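Local structure of glucuronan lyase A (Trichoderma reesei, 2ZZJ) at residues P46-T49 against G50-S54; R75-E78 against D79-F82. The protein probably cleaves beta-1,4-glucuronan at internal linkages as a polysaccharide lyase with a calcium-binding beta-jelly-roll fold. One frame throughout, in Å; residues are numbered along the deposited sequence.

Contact 1 of 2, residues P46-T49 against G50-S54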
ATOM      1  N   PRO A  46       1.466  12.218  21.255  1.00 29.63           N
ATOM      2  CA  PRO A  46       2.346  11.639  22.269  1.00 30.07           C
ATOM      3  C   PRO A  46       1.514  10.951  23.361  1.00 30.25           C
ATOM      4  O   PRO A  46       0.417  11.418  23.696  1.00 30.63           O
ATOM      5  CB  PRO A  46       3.098  12.856  22.823  1.00 30.03           C
ATOM      6  CG  PRO A  46       3.101  13.846  21.695  1.00 30.32           C
ATOM      7  CD  PRO A  46       1.742  13.647  21.026  1.00 29.99           C
ATOM      8  N   GLY A  47       1.992   9.808  23.825  1.00 30.85           N
ATOM      9  CA  GLY A  47       1.304   9.048  24.876  1.00 31.75           C
ATOM     10  C   GLY A  47       0.592   7.817  24.354  1.00 32.39           C
ATOM     11  O   GLY A  47       0.621   6.760  24.995  1.00 33.08           O
ATOM     12  N   TYR A  48      -0.027   7.955  23.179  1.00 31.53           N
ATOM     13  CA  TYR A  48      -0.831   6.902  22.543  1.00 30.83           C
ATOM     14  C   TYR A  48       0.051   5.715  22.187  1.00 31.13           C
ATOM     15  O   TYR A  48       1.178   5.891  21.691  1.00 31.52           O
ATOM     16  CB  TYR A  48      -1.538   7.528  21.329  1.00 30.86           C
ATOM     17  CG  TYR A  48      -2.296   6.628  20.359  1.00 31.08           C
ATOM     18  CD1 TYR A  48      -3.543   6.092  20.690  1.00 31.64           C
ATOM     19  CD2 TYR A  48      -1.796   6.391  19.069  1.00 30.60           C
ATOM     20  CE1 TYR A  48      -4.262   5.313  19.780  1.00 30.77           C
ATOM     21  CE2 TYR A  48      -2.507   5.614  18.146  1.00 31.04           C
ATOM     22  CZ  TYR A  48      -3.740   5.080  18.505  1.00 31.68           C
ATOM     23  OH  TYR A  48      -4.444   4.301  17.610  1.00 30.58           O
ATOM     24  N   THR A  49      -0.427   4.511  22.492  1.00 30.28           N
ATOM     25  CA  THR A  49       0.360   3.301  22.262  1.00 30.27           C
ATOM     26  C   THR A  49      -0.169   2.484  21.085  1.00 29.16           C
ATOM     27  O   THR A  49       0.396   1.442  20.773  1.00 29.70           O
ATOM     28  CB  THR A  49       0.395   2.384  23.501  1.00 30.46           C
ATOM     29  OG1 THR A  49      -0.945   2.131  23.923  1.00 31.13           O
ATOM     30  CG2 THR A  49       1.154   3.047  24.645  1.00 31.54           C
ATOM     31  N   GLY A  50      -1.250   2.952  20.466  1.00 28.72           N
ATOM     32  CA  GLY A  50      -1.861   2.258  19.313  1.00 27.40           C
ATOM     33  C   GLY A  50      -1.277   2.632  17.947  1.00 27.00           C
ATOM     34  O   GLY A  50      -0.187   3.209  17.855  1.00 26.86           O
ATOM     35  N   ARG A  51      -2.017   2.322  16.881  1.00 25.33           N
ATOM     36  CA  ARG A  51      -1.492   2.484  15.515  1.00 24.02           C
ATOM     37  C   ARG A  51      -2.186   3.607  14.775  1.00 22.52           C
ATOM     38  O   ARG A  51      -3.140   4.191  15.280  1.00 21.21           O
ATOM     39  CB  ARG A  51      -1.509   1.146  14.751  1.00 23.97           C
ATOM     40  CG  ARG A  51      -0.446   0.185  15.263  1.00 25.95           C
ATOM     41  CD  ARG A  51      -0.399  -1.122  14.515  1.00 27.10           C
ATOM     42  NE  ARG A  51       0.631  -2.051  15.013  1.00 29.20           N
ATOM     43  CZ  ARG A  51       0.465  -2.868  16.057  1.00 32.28           C
ATOM     44  NH1 ARG A  51      -0.690  -2.876  16.719  1.00 34.76           N
ATOM     45  NH2 ARG A  51       1.440  -3.697  16.434  1.00 31.40           N
ATOM     46  N   TYR A  52      -1.667   3.948  13.591  1.00 20.79           N
ATOM     47  CA  TYR A  52      -2.029   5.186  12.934  1.00 18.73           C
ATOM     48  C   TYR A  52      -2.383   4.904  11.469  1.00 18.36           C
ATOM     49  O   TYR A  52      -1.698   5.372  10.552  1.00 17.33           O
ATOM     50  CB  TYR A  52      -0.831   6.130  12.984  1.00 18.92           C
ATOM     51  CG  TYR A  52      -0.490   6.746  14.343  1.00 19.04           C
ATOM     52  CD1 TYR A  52      -1.094   7.927  14.767  1.00 17.47           C
ATOM     53  CD2 TYR A  52       0.517   6.182  15.158  1.00 20.29           C
ATOM     54  CE1 TYR A  52      -0.740   8.529  16.016  1.00 18.94           C
ATOM     55  CE2 TYR A  52       0.877   6.779  16.392  1.00 18.85           C
ATOM     56  CZ  TYR A  52       0.242   7.938  16.797  1.00 19.46           C
ATOM     57  OH  TYR A  52       0.614   8.533  18.000  1.00 21.33           O
ATOM     58  N   HIS A  53      -3.450   4.135  11.258  1.00 17.07           N
ATOM     59  CA  HIS A  53      -3.933   3.809   9.903  1.00 17.06           C
ATOM     60  C   HIS A  53      -5.029   4.770   9.492  1.00 16.15           C
ATOM     61  O   HIS A  53      -6.033   4.927  10.201  1.00 16.66           O
ATOM     62  CB  HIS A  53      -4.605   2.438   9.878  1.00 17.33           C
ATOM     63  CG  HIS A  53      -3.712   1.284  10.154  1.00 16.77           C
ATOM     64  ND1 HIS A  53      -3.487   0.809  11.431  1.00 17.62           N
ATOM     65  CD2 HIS A  53      -3.072   0.434   9.317  1.00 17.17           C
ATOM     66  CE1 HIS A  53      -2.727  -0.264  11.368  1.00 18.04           C
ATOM     67  NE2 HIS A  53      -2.464  -0.517  10.098  1.00 19.48           N
ATOM     68  N   SER A  54      -4.879   5.389   8.328  1.00 14.49           N
ATOM     69  CA  SER A  54      -6.014   6.069   7.673  1.00 14.72           C
ATOM     70  C   SER A  54      -6.110   5.456   6.267  1.00 15.16           C
ATOM     71  O   SER A  54      -5.365   5.848   5.373  1.00 13.90           O
ATOM     72  CB  SER A  54      -5.805   7.575   7.595  1.00 15.78           C
ATOM     73  OG  SER A  54      -5.969   8.204   8.848  1.00 14.13           O
TER
HETATM   74  O   HOH W   1       2.247   7.413  19.681  1.00 26.92           O
HETATM   75  O   HOH W   2       1.983   4.231  19.133  1.00 30.86           O
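Tyr48 carries nearly all of this local contact, through its carbonyl and its phenol, across the loop at Thr49 and Gly50. Its carbonyl O accepts a bond from a water 2.7 Å away, and that water also bonds Tyr52 OH. A second water donates to Gly50 O at 2.7 Å and more distantly to the same Tyr48 O, so two water bridges link the segments. With CG anti to the backbone N (chi1 172°), the Tyr48 ring lies back over Gly50 and packs directly on its backbone: Gly50 N sits above the ring centre, and Gly50 CA makes a CH-pi contact 3.8 Å from the ring centroid. The phenol donates to Arg51 O, with Tyr48 OH 2.7 Å from it, in the carbonyl plane on a lone pair (C=O...O angle 139°). One edge of the same ring points at the face of Tyr52, a T-shaped pair with planes at 73° and Tyr48 CD2 3.4 Å from Tyr52 CZ. Tyr52 in turn packs edge-to-face with Trp204, and its OH also bonds Thr45 N. The contact thus belongs to a connecting loop of the jelly roll, in which strand 37-43 of one sheet passes to strand 53-63 of the other.

Contact 2 of 2, residues R75-E78 against D79-F82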
ATOM      1  N   ARG A  75      -0.450  11.491  -3.851  1.00 11.23           N
ATOM      2  CA  ARG A  75       0.160  12.798  -3.790  1.00 10.95           C
ATOM      3  C   ARG A  75       0.490  13.096  -2.338  1.00 11.67           C
ATOM      4  O   ARG A  75      -0.375  12.998  -1.465  1.00 10.97           O
ATOM      5  CB  ARG A  75      -0.834  13.833  -4.309  1.00 11.74           C
ATOM      6  CG  ARG A  75      -0.292  15.267  -4.291  1.00 12.33           C
ATOM      7  CD  ARG A  75      -1.435  16.207  -4.598  1.00 17.06           C
ATOM      8  NE  ARG A  75      -0.996  17.597  -4.725  1.00 18.90           N
ATOM      9  CZ  ARG A  75      -0.894  18.438  -3.702  1.00 21.76           C
ATOM     10  NH1 ARG A  75      -1.166  18.035  -2.483  1.00 19.32           N
ATOM     11  NH2 ARG A  75      -0.522  19.702  -3.907  1.00 23.01           N
ATOM     12  N   LEU A  76       1.751  13.444  -2.073  1.00 11.76           N
ATOM     13  CA  LEU A  76       2.100  13.942  -0.750  1.00 12.78           C
ATOM     14  C   LEU A  76       1.790  15.427  -0.687  1.00 13.68           C
ATOM     15  O   LEU A  76       1.860  16.127  -1.707  1.00 14.01           O
ATOM     16  CB  LEU A  76       3.580  13.774  -0.482  1.00 12.12           C
ATOM     17  CG  LEU A  76       4.183  12.379  -0.702  1.00 12.85           C
ATOM     18  CD1 LEU A  76       5.700  12.366  -0.459  1.00 14.78           C
ATOM     19  CD2 LEU A  76       3.484  11.352   0.194  1.00 12.18           C
ATOM     20  N   SER A  77       1.513  15.931   0.510  1.00 13.81           N
ATOM     21  CA  SER A  77       1.366  17.392   0.687  1.00 14.19           C
ATOM     22  C   SER A  77       2.579  18.137   0.103  1.00 14.65           C
ATOM     23  O   SER A  77       3.703  17.660   0.118  1.00 13.51           O
ATOM     24  CB  SER A  77       1.222  17.767   2.160  1.00 13.71           C
ATOM     25  OG  SER A  77       2.439  17.456   2.817  1.00 16.19           O
ATOM     26  N   GLU A  78       2.317  19.306  -0.442  1.00 16.53           N
ATOM     27  CA  GLU A  78       3.425  20.100  -0.966  1.00 18.09           C
ATOM     28  C   GLU A  78       4.512  20.388   0.100  1.00 17.16           C
ATOM     29  O   GLU A  78       5.701  20.434  -0.210  1.00 18.05           O
ATOM     30  CB  GLU A  78       2.878  21.386  -1.534  1.00 19.43           C
ATOM     31  CG  GLU A  78       4.033  22.339  -1.802  1.00 25.06           C
ATOM     32  CD  GLU A  78       3.615  23.597  -2.481  1.00 30.87           C
ATOM     33  OE1 GLU A  78       4.491  24.099  -3.206  1.00 34.59           O
ATOM     34  OE2 GLU A  78       2.450  24.066  -2.302  1.00 35.22           O
ATOM     35  N   ASP A  79       4.091  20.563   1.349  1.00 16.82           N
ATOM     36  CA  ASP A  79       5.000  20.825   2.440  1.00 16.42           C
ATOM     37  C   ASP A  79       5.416  19.575   3.218  1.00 16.07           C
ATOM     38  O   ASP A  79       5.798  19.694   4.395  1.00 16.02           O
ATOM     39  CB  ASP A  79       4.364  21.840   3.389  1.00 18.60           C
ATOM     40  CG  ASP A  79       3.075  21.338   4.021  1.00 21.44           C
ATOM     41  OD1 ASP A  79       2.762  20.124   3.940  1.00 24.29           O
ATOM     42  OD2 ASP A  79       2.382  22.174   4.616  1.00 27.53           O
ATOM     43  N   TRP A  80       5.344  18.402   2.563  1.00 14.78           N
ATOM     44  CA  TRP A  80       5.759  17.129   3.154  1.00 14.78           C
ATOM     45  C   TRP A  80       7.155  17.266   3.718  1.00 15.08           C
ATOM     46  O   TRP A  80       8.047  17.781   3.040  1.00 16.49           O
ATOM     47  CB  TRP A  80       5.731  15.987   2.111  1.00 14.06           C
ATOM     48  CG  TRP A  80       6.051  14.613   2.671  1.00 13.89           C
ATOM     49  CD1 TRP A  80       7.281  14.001   2.727  1.00 11.03           C
ATOM     50  CD2 TRP A  80       5.109  13.666   3.213  1.00 13.00           C
ATOM     51  NE1 TRP A  80       7.167  12.751   3.304  1.00 12.56           N
ATOM     52  CE2 TRP A  80       5.846  12.509   3.585  1.00 11.57           C
ATOM     53  CE3 TRP A  80       3.714  13.685   3.423  1.00 13.41           C
ATOM     54  CZ2 TRP A  80       5.236  11.370   4.168  1.00 14.01           C
ATOM     55  CZ3 TRP A  80       3.109  12.551   3.980  1.00 11.57           C
ATOM     56  CH2 TRP A  80       3.875  11.417   4.363  1.00 12.60           C
ATOM     57  N   GLN A  81       7.338  16.822   4.952  1.00 15.74           N
ATOM     58  CA  GLN A  81       8.636  16.922   5.626  1.00 16.27           C
ATOM     59  C   GLN A  81       9.284  15.561   5.510  1.00 15.84           C
ATOM     60  O   GLN A  81       8.944  14.615   6.239  1.00 15.76           O
ATOM     61  CB  GLN A  81       8.431  17.364   7.094  1.00 14.96           C
ATOM     62  CG  GLN A  81       9.711  17.827   7.781  1.00 17.54           C
ATOM     63  CD  GLN A  81       9.473  18.133   9.246  1.00 17.36           C
ATOM     64  OE1 GLN A  81       9.765  17.314  10.115  1.00 20.01           O
ATOM     65  NE2 GLN A  81       8.872  19.269   9.516  1.00 17.02           N
ATOM     66  N   PHE A  82      10.233  15.440   4.586  1.00 17.01           N
ATOM     67  CA  PHE A  82      10.863  14.159   4.335  1.00 17.55           C
ATOM     68  C   PHE A  82      11.685  13.778   5.571  1.00 18.69           C
ATOM     69  O   PHE A  82      12.446  14.630   6.114  1.00 19.40           O
ATOM     70  CB  PHE A  82      11.712  14.225   3.044  1.00 17.46           C
ATOM     71  CG  PHE A  82      10.895  14.391   1.796  1.00 17.31           C
ATOM     72  CD1 PHE A  82      10.337  13.269   1.159  1.00 18.10           C
ATOM     73  CD2 PHE A  82      10.657  15.652   1.260  1.00 15.37           C
ATOM     74  CE1 PHE A  82       9.569  13.409   0.015  1.00 17.05           C
ATOM     75  CE2 PHE A  82       9.905  15.805   0.111  1.00 18.90           C
ATOM     76  CZ  PHE A  82       9.335  14.668  -0.515  1.00 19.80           C
TER
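Leu76 sets CD1 over one face of the Trp80 indole, the two side chains crossing at a slant, and this is the tightly packed half of the contact. Leu76 CD1 stands 3.8 Å from the centroid of the five-membered ring and only 5° off its normal, a CH-pi contact centred on that ring and so toward one end of the indole. The rest of the leucine follows the six-membered ring, with Leu76 CB 3.9 Å from Trp80 CE3 and Leu76 CD2 4.0 Å from Trp80 CZ3. Leu76 CD1 also reaches Phe82 CE1, at 4.0 Å, and Trp80 CD1 lies 3.5 Å above the plane of the Phe82 ring, over its centre. Trp80 holds its CG anti to the backbone N (chi1 -176°), which carries the indole across to the leucine. Replacing Trp80 by an alanine would probably leave Leu76 without the aromatic surface it rests on and open a gap beside Phe82.

The chain reverses here in a type I beta turn from Ser77 to Trp80, closed by Trp80 N donating to Ser77 O at 3.0 Å with an N-H...O angle of 152°. Toward solvent, the exposed Asp79 is tied back to the buried Ser77, whose OG donates to Asp79 OD1 at 2.9 Å, nearly in line with the C-O bond. Glu78 starts out away from 79-82, extended beyond CG. A citrate, probably from the crystallisation liquor, accepts hydrogen bonds from Glu78 N and Arg75 NH1.

Outside the two segments, Arg217 (cation-pi) and Val219 of strand 216-227, the antiparallel neighbour of strand 66-76, meet Trp80; Val219 also touches Leu76, and Tyr87 of strand 86-95 adds an edge-to-face pair with Trp80.

Overall arrangement
Contact 1 precedes contact 2 along the chain: contact 1 leads into strand 53-63, and contact 2 begins at the end of the next strand, 66-76. Their centres are 20 Å apart and their nearest atoms about 10 Å apart, so they do not touch. Both mark a passage between the two antiparallel sheets in the same direction: contact 1 on the way from strand 37-43 to strand 53-63, contact 2 on the way from strand 66-76 to strand 86-95. At 18 and 17 Å from the chain centre, both lie toward the periphery of the sandwich. Neither is at the calcium site of Asp7, Lys33, Ser36 and Asp222, so each is read as local structure of a sheet-to-sheet connection.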